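Local structure of DUF4627 domain-containing protein (Bacteroides thetaiotaomicron, 3SEE) at residues A[128-142]-A[165-179]. The protein is of unknown function but probably binds sugars through a galactose-binding-like domain. Sequence-based numbering, arbitrary orientation.
Sequences TTFFMRRDYDADAQP and YYDMGQVVNAISSKK
Tyr-165 opens the contact by accepting, at its carbonyl O, a 2.9 Å hydrogen bond from Arg-134 N, while Arg-134 CD lies beside Tyr-165 CB. Next, the flat ring of Tyr-166 suits a close fit against backbone: CD2 lies 3.4 Å from Met-132 O and the ring edge meets Phe-131 O, while its hydroxyl OH is hydrogen-bonded to Ala-147 O. Asp-167 N gives a nearly straight hydrogen bond to Met-132 O, and its carboxylate OD1 receives Gly-169 N in an Asx turn at the corner. There Met-168, a selenomethionine with CG anti to its carbonyl carbon (chi1 -84°), sets CG 3.6 Å above the centre of the Phe-131 ring in a CH-pi contact, with polarisable SE over the same face, a Met-aromatic contact. A serine replacing Phe-131 would probably leave the Met-168 chain without its flat partner. Beyond the corner, Met-132 N hydrogen-bonds to Gln-170 O, and beta-branched Val-172, well suited to a strand, exchanges two backbone hydrogen bonds with Phe-130. Ile-175 CB then meets Phe-130 CZ at 3.7 Å, and Lys-179 N hydrogen-bonds to Pro-142 O. Strand 130-133 thus pairs antiparallel with both arms of a bent chain, as part of an antiparallel sheet in a galactose-binding-like beta-sandwich.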
loop_
_atom_site.group_PDB
_atom_site.type_symbol
_atom_site.label_atom_id
_atom_site.label_comp_id
_atom_site.label_asym_id
_atom_site.label_seq_id
_atom_site.Cartn_x
_atom_site.Cartn_y
_atom_site.Cartn_z
ATOM N N THR A 128 10.380 -1.727 -11.093
ATOM C CA THR A 128 9.369 -1.732 -10.030
ATOM C C THR A 128 10.006 -2.421 -8.826
ATOM O O THR A 128 10.147 -3.642 -8.801
ATOM C CB THR A 128 8.082 -2.456 -10.459
ATOM O OG1 THR A 128 8.395 -3.812 -10.809
ATOM C CG2 THR A 128 7.402 -1.788 -11.654
ATOM N N THR A 129 10.412 -1.617 -7.849
ATOM C CA THR A 129 11.196 -2.073 -6.705
ATOM C C THR A 129 10.389 -1.948 -5.427
ATOM O O THR A 129 9.910 -0.860 -5.116
ATOM C CB THR A 129 12.474 -1.215 -6.562
ATOM O OG1 THR A 129 13.126 -1.097 -7.840
ATOM C CG2 THR A 129 13.421 -1.791 -5.551
ATOM N N PHE A 130 10.222 -3.045 -4.706
ATOM C CA PHE A 130 9.358 -3.096 -3.526
ATOM C C PHE A 130 10.117 -3.719 -2.356
ATOM O O PHE A 130 10.870 -4.661 -2.573
ATOM C CB PHE A 130 8.135 -3.979 -3.770
ATOM C CG PHE A 130 7.293 -3.621 -4.958
ATOM C CD1 PHE A 130 7.600 -4.083 -6.233
ATOM C CD2 PHE A 130 6.141 -2.874 -4.800
ATOM C CE1 PHE A 130 6.764 -3.815 -7.310
ATOM C CE2 PHE A 130 5.312 -2.607 -5.871
ATOM C CZ PHE A 130 5.635 -3.060 -7.108
ATOM N N PHE A 131 9.821 -3.309 -1.128
ATOM C CA PHE A 131 10.273 -4.106 0.008
ATOM C C PHE A 131 9.513 -5.437 0.077
ATOM O O PHE A 131 8.327 -5.513 -0.259
ATOM C CB PHE A 131 10.094 -3.350 1.302
ATOM C CG PHE A 131 10.967 -2.138 1.415
ATOM C CD1 PHE A 131 12.339 -2.251 1.342
ATOM C CD2 PHE A 131 10.426 -0.869 1.584
ATOM C CE1 PHE A 131 13.147 -1.123 1.455
ATOM C CE2 PHE A 131 11.222 0.255 1.682
ATOM C CZ PHE A 131 12.585 0.126 1.629
HETATM N N MSE A 132 10.208 -6.487 0.479
HETATM C CA MSE A 132 9.625 -7.814 0.533
HETATM C C MSE A 132 8.779 -8.003 1.779
HETATM O O MSE A 132 9.219 -7.748 2.895
HETATM C CB MSE A 132 10.744 -8.845 0.528
HETATM C CG MSE A 132 10.225 -10.276 0.297
HETATM SE SE MSE A 132 11.603 -11.619 0.580
HETATM C CE MSE A 132 11.337 -11.898 2.483
ATOM N N ARG A 133 7.580 -8.536 1.596
ATOM C CA ARG A 133 6.826 -8.900 2.769
ATOM C C ARG A 133 7.572 -10.073 3.461
ATOM O O ARG A 133 8.106 -10.994 2.839
ATOM C CB ARG A 133 5.338 -9.129 2.469
ATOM C CG ARG A 133 5.033 -10.348 1.645
ATOM C CD ARG A 133 3.539 -10.455 1.283
ATOM N NE ARG A 133 3.414 -11.562 0.374
ATOM C CZ ARG A 133 3.366 -12.837 0.737
ATOM N NH1 ARG A 133 3.399 -13.188 2.009
ATOM N NH2 ARG A 133 3.283 -13.761 -0.204
ATOM N N ARG A 134 7.676 -9.981 4.767
ATOM C CA ARG A 134 8.576 -10.840 5.496
ATOM C C ARG A 134 8.277 -12.316 5.354
ATOM O O ARG A 134 9.196 -13.138 5.292
ATOM C CB ARG A 134 8.553 -10.429 6.951
ATOM C CG ARG A 134 9.666 -10.834 7.696
ATOM C CD ARG A 134 9.860 -10.001 8.944
ATOM N NE ARG A 134 11.034 -10.594 9.512
ATOM C CZ ARG A 134 11.078 -11.233 10.662
ATOM N NH1 ARG A 134 10.002 -11.345 11.420
ATOM N NH2 ARG A 134 12.234 -11.679 11.083
ATOM N N ASP A 135 6.993 -12.653 5.254
ATOM C CA ASP A 135 6.575 -14.043 5.126
ATOM C C ASP A 135 6.641 -14.582 3.700
ATOM O O ASP A 135 6.254 -15.707 3.445
ATOM C CB ASP A 135 5.163 -14.239 5.700
ATOM C CG ASP A 135 5.169 -14.429 7.192
ATOM O OD1 ASP A 135 6.067 -15.132 7.678
ATOM O OD2 ASP A 135 4.301 -13.849 7.885
ATOM N N TYR A 136 7.159 -13.804 2.753
ATOM C CA TYR A 136 7.231 -14.315 1.373
ATOM C C TYR A 136 8.228 -15.458 1.261
ATOM O O TYR A 136 9.345 -15.377 1.755
ATOM C CB TYR A 136 7.637 -13.221 0.393
ATOM C CG TYR A 136 7.715 -13.671 -1.054
ATOM C CD1 TYR A 136 6.629 -14.280 -1.655
ATOM C CD2 TYR A 136 8.844 -13.461 -1.813
ATOM C CE1 TYR A 136 6.667 -14.672 -2.971
ATOM C CE2 TYR A 136 8.884 -13.829 -3.131
ATOM C CZ TYR A 136 7.799 -14.438 -3.731
ATOM O OH TYR A 136 7.842 -14.805 -5.060
ATOM N N ASP A 137 7.787 -16.497 0.570
ATOM C CA ASP A 137 8.650 -17.632 0.205
ATOM C C ASP A 137 8.224 -18.047 -1.205
ATOM O O ASP A 137 7.131 -18.579 -1.390
ATOM C CB ASP A 137 8.449 -18.753 1.240
ATOM C CG ASP A 137 9.247 -20.002 0.963
ATOM O OD1 ASP A 137 9.497 -20.326 -0.187
ATOM O OD2 ASP A 137 9.569 -20.704 1.955
ATOM N N ALA A 138 9.069 -17.763 -2.199
ATOM C CA ALA A 138 8.703 -17.976 -3.610
ATOM C C ALA A 138 8.500 -19.434 -3.938
ATOM O O ALA A 138 7.727 -19.758 -4.830
ATOM C CB ALA A 138 9.772 -17.387 -4.565
ATOM N N ASP A 139 9.198 -20.300 -3.223
ATOM C CA ASP A 139 9.089 -21.743 -3.437
ATOM C C ASP A 139 7.769 -22.283 -2.915
ATOM O O ASP A 139 7.087 -23.063 -3.601
ATOM C CB ASP A 139 10.278 -22.472 -2.797
ATOM C CG ASP A 139 11.623 -22.051 -3.396
ATOM O OD1 ASP A 139 11.784 -22.038 -4.639
ATOM O OD2 ASP A 139 12.529 -21.680 -2.614
ATOM N N ALA A 140 7.381 -21.853 -1.710
ATOM C CA ALA A 140 6.149 -22.291 -1.060
ATOM C C ALA A 140 4.892 -21.566 -1.555
ATOM O O ALA A 140 3.774 -22.070 -1.415
ATOM C CB ALA A 140 6.253 -22.160 0.456
ATOM N N GLN A 141 5.093 -20.380 -2.141
ATOM C CA GLN A 141 3.997 -19.497 -2.560
ATOM C C GLN A 141 4.183 -19.078 -4.008
ATOM O O GLN A 141 4.347 -17.900 -4.327
ATOM C CB GLN A 141 3.918 -18.241 -1.694
ATOM C CG GLN A 141 3.730 -18.504 -0.236
ATOM C CD GLN A 141 3.654 -17.223 0.557
ATOM O OE1 GLN A 141 4.431 -16.290 0.341
ATOM N NE2 GLN A 141 2.722 -17.167 1.495
ATOM N N PRO A 142 4.180 -20.047 -4.928
ATOM C CA PRO A 142 4.485 -19.732 -6.318
ATOM C C PRO A 142 3.529 -18.756 -6.982
ATOM O O PRO A 142 3.911 -18.099 -7.942
ATOM C CB PRO A 142 4.447 -21.103 -6.996
ATOM C CG PRO A 142 3.533 -21.915 -6.091
ATOM C CD PRO A 142 3.863 -21.469 -4.723
ATOM N N TYR A 165 4.272 -7.595 8.441
ATOM C CA TYR A 165 5.694 -7.285 8.550
ATOM C C TYR A 165 6.371 -7.268 7.203
ATOM O O TYR A 165 6.125 -8.140 6.352
ATOM C CB TYR A 165 6.413 -8.311 9.457
ATOM C CG TYR A 165 6.285 -8.049 10.937
ATOM C CD1 TYR A 165 5.077 -8.160 11.572
ATOM C CD2 TYR A 165 7.383 -7.649 11.687
ATOM C CE1 TYR A 165 4.957 -7.893 12.939
ATOM C CE2 TYR A 165 7.270 -7.403 13.056
ATOM C CZ TYR A 165 6.053 -7.521 13.641
ATOM O OH TYR A 165 5.936 -7.260 14.995
ATOM N N TYR A 166 7.228 -6.278 7.042
ATOM C CA TYR A 166 8.088 -6.149 5.876
ATOM C C TYR A 166 9.551 -6.233 6.296
ATOM O O TYR A 166 9.910 -5.844 7.417
ATOM C CB TYR A 166 7.822 -4.790 5.138
ATOM C CG TYR A 166 6.617 -4.892 4.210
ATOM C CD1 TYR A 166 5.346 -4.620 4.659
ATOM C CD2 TYR A 166 6.773 -5.329 2.910
ATOM C CE1 TYR A 166 4.258 -4.791 3.790
ATOM C CE2 TYR A 166 5.709 -5.522 2.073
ATOM C CZ TYR A 166 4.441 -5.239 2.510
ATOM O OH TYR A 166 3.318 -5.425 1.718
ATOM N N ASP A 167 10.387 -6.706 5.375
ATOM C CA ASP A 167 11.840 -6.713 5.573
ATOM C C ASP A 167 12.430 -5.643 4.660
ATOM O O ASP A 167 12.551 -5.839 3.457
ATOM C CB ASP A 167 12.416 -8.085 5.251
ATOM C CG ASP A 167 13.872 -8.221 5.649
ATOM O OD1 ASP A 167 14.508 -7.197 5.963
ATOM O OD2 ASP A 167 14.365 -9.382 5.656
HETATM N N MSE A 168 12.784 -4.503 5.244
HETATM C CA MSE A 168 13.415 -3.444 4.457
HETATM C C MSE A 168 14.824 -3.840 3.997
HETATM O O MSE A 168 15.403 -3.162 3.135
HETATM C CB MSE A 168 13.423 -2.123 5.238
HETATM C CG MSE A 168 12.151 -1.310 5.135
HETATM SE SE MSE A 168 10.521 -2.350 5.386
HETATM C CE MSE A 168 9.403 -0.822 5.490
ATOM N N GLY A 169 15.374 -4.904 4.581
ATOM C CA GLY A 169 16.597 -5.491 4.106
ATOM C C GLY A 169 16.510 -6.376 2.873
ATOM O O GLY A 169 17.551 -6.884 2.405
ATOM N N GLN A 170 15.300 -6.600 2.325
ATOM C CA GLN A 170 15.148 -7.342 1.089
ATOM C C GLN A 170 14.172 -6.634 0.176
ATOM O O GLN A 170 13.182 -6.059 0.615
ATOM C CB GLN A 170 14.675 -8.778 1.342
ATOM C CG GLN A 170 15.604 -9.570 2.244
ATOM C CD GLN A 170 15.142 -10.973 2.435
ATOM O OE1 GLN A 170 14.577 -11.322 3.505
ATOM N NE2 GLN A 170 15.364 -11.781 1.442
ATOM N N VAL A 171 14.486 -6.669 -1.110
ATOM C CA VAL A 171 13.630 -6.100 -2.128
ATOM C C VAL A 171 13.262 -7.161 -3.151
ATOM O O VAL A 171 13.993 -8.140 -3.354
ATOM C CB VAL A 171 14.247 -4.852 -2.809
ATOM C CG1 VAL A 171 14.288 -3.660 -1.858
ATOM C CG2 VAL A 171 15.658 -5.167 -3.365
ATOM N N VAL A 172 12.131 -6.939 -3.801
ATOM C CA VAL A 172 11.690 -7.737 -4.918
ATOM C C VAL A 172 11.474 -6.806 -6.132
ATOM O O VAL A 172 11.060 -5.656 -5.982
ATOM C CB VAL A 172 10.473 -8.610 -4.487
ATOM C CG1 VAL A 172 9.288 -7.783 -4.003
ATOM C CG2 VAL A 172 10.069 -9.604 -5.550
ATOM N N ASN A 173 11.794 -7.297 -7.323
ATOM C CA ASN A 173 11.816 -6.505 -8.532
ATOM C C ASN A 173 10.518 -6.571 -9.329
ATOM O O ASN A 173 10.474 -6.155 -10.481
ATOM C CB ASN A 173 13.013 -6.905 -9.414
ATOM C CG ASN A 173 12.802 -8.244 -10.062
ATOM O OD1 ASN A 173 11.886 -8.976 -9.679
ATOM N ND2 ASN A 173 13.630 -8.596 -11.033
ATOM N N ALA A 174 9.433 -7.026 -8.698
ATOM C CA ALA A 174 8.132 -7.100 -9.364
ATOM C C ALA A 174 7.070 -7.347 -8.326
ATOM O O ALA A 174 7.351 -7.850 -7.241
ATOM C CB ALA A 174 8.110 -8.203 -10.435
ATOM N N ILE A 175 5.837 -7.005 -8.680
ATOM C CA ILE A 175 4.683 -7.290 -7.857
ATOM C C ILE A 175 4.026 -8.622 -8.216
ATOM O O ILE A 175 3.198 -9.150 -7.477
ATOM C CB ILE A 175 3.664 -6.123 -7.949
ATOM C CG1 ILE A 175 2.716 -6.070 -6.750
ATOM C CG2 ILE A 175 2.900 -6.174 -9.266
ATOM C CD1 ILE A 175 1.928 -4.759 -6.637
ATOM N N SER A 176 4.435 -9.176 -9.351
ATOM C CA SER A 176 3.853 -10.394 -9.876
ATOM C C SER A 176 4.337 -11.635 -9.119
ATOM O O SER A 176 5.326 -11.609 -8.394
ATOM C CB SER A 176 4.191 -10.515 -11.360
ATOM O OG SER A 176 5.570 -10.302 -11.584
ATOM N N SER A 177 3.612 -12.728 -9.298
ATOM C CA SER A 177 4.035 -14.003 -8.742
ATOM C C SER A 177 5.256 -14.567 -9.426
ATOM O O SER A 177 5.541 -14.259 -10.580
ATOM C CB SER A 177 2.917 -15.040 -8.872
ATOM O OG SER A 177 2.781 -15.414 -10.223
ATOM N N LYS A 178 5.946 -15.446 -8.714
ATOM C CA LYS A 178 7.100 -16.142 -9.291
ATOM C C LYS A 178 6.653 -16.998 -10.476
ATOM O O LYS A 178 7.291 -16.975 -11.530
ATOM C CB LYS A 178 7.818 -16.964 -8.220
ATOM C CG LYS A 178 8.993 -17.779 -8.751
ATOM C CD LYS A 178 10.055 -16.908 -9.419
ATOM C CE LYS A 178 11.357 -17.674 -9.699
ATOM N NZ LYS A 178 11.166 -18.875 -10.515
ATOM N N LYS A 179 5.576 -17.772 -10.344
ATOM C CA LYS A 179 5.149 -18.660 -11.439
ATOM C C LYS A 179 4.925 -17.868 -12.708
ATOM O O LYS A 179 5.277 -18.322 -13.801
ATOM C CB LYS A 179 3.863 -19.412 -11.070
ATOM C CG LYS A 179 3.277 -20.281 -12.209
ATOM C CD LYS A 179 4.289 -21.342 -12.683
ATOM C CE LYS A 179 3.674 -22.361 -13.635
ATOM N NZ LYS A 179 4.697 -23.337 -14.140
HETATM O O HOH W 1 12.022 -4.096 -11.384
HETATM O O HOH W 2 5.833 -5.059 -10.869
HETATM O O HOH W 3 12.929 -11.035 7.293
HETATM O O HOH W 4 4.939 -10.707 6.256
HETATM O O HOH W 5 5.514 -15.954 -5.877
#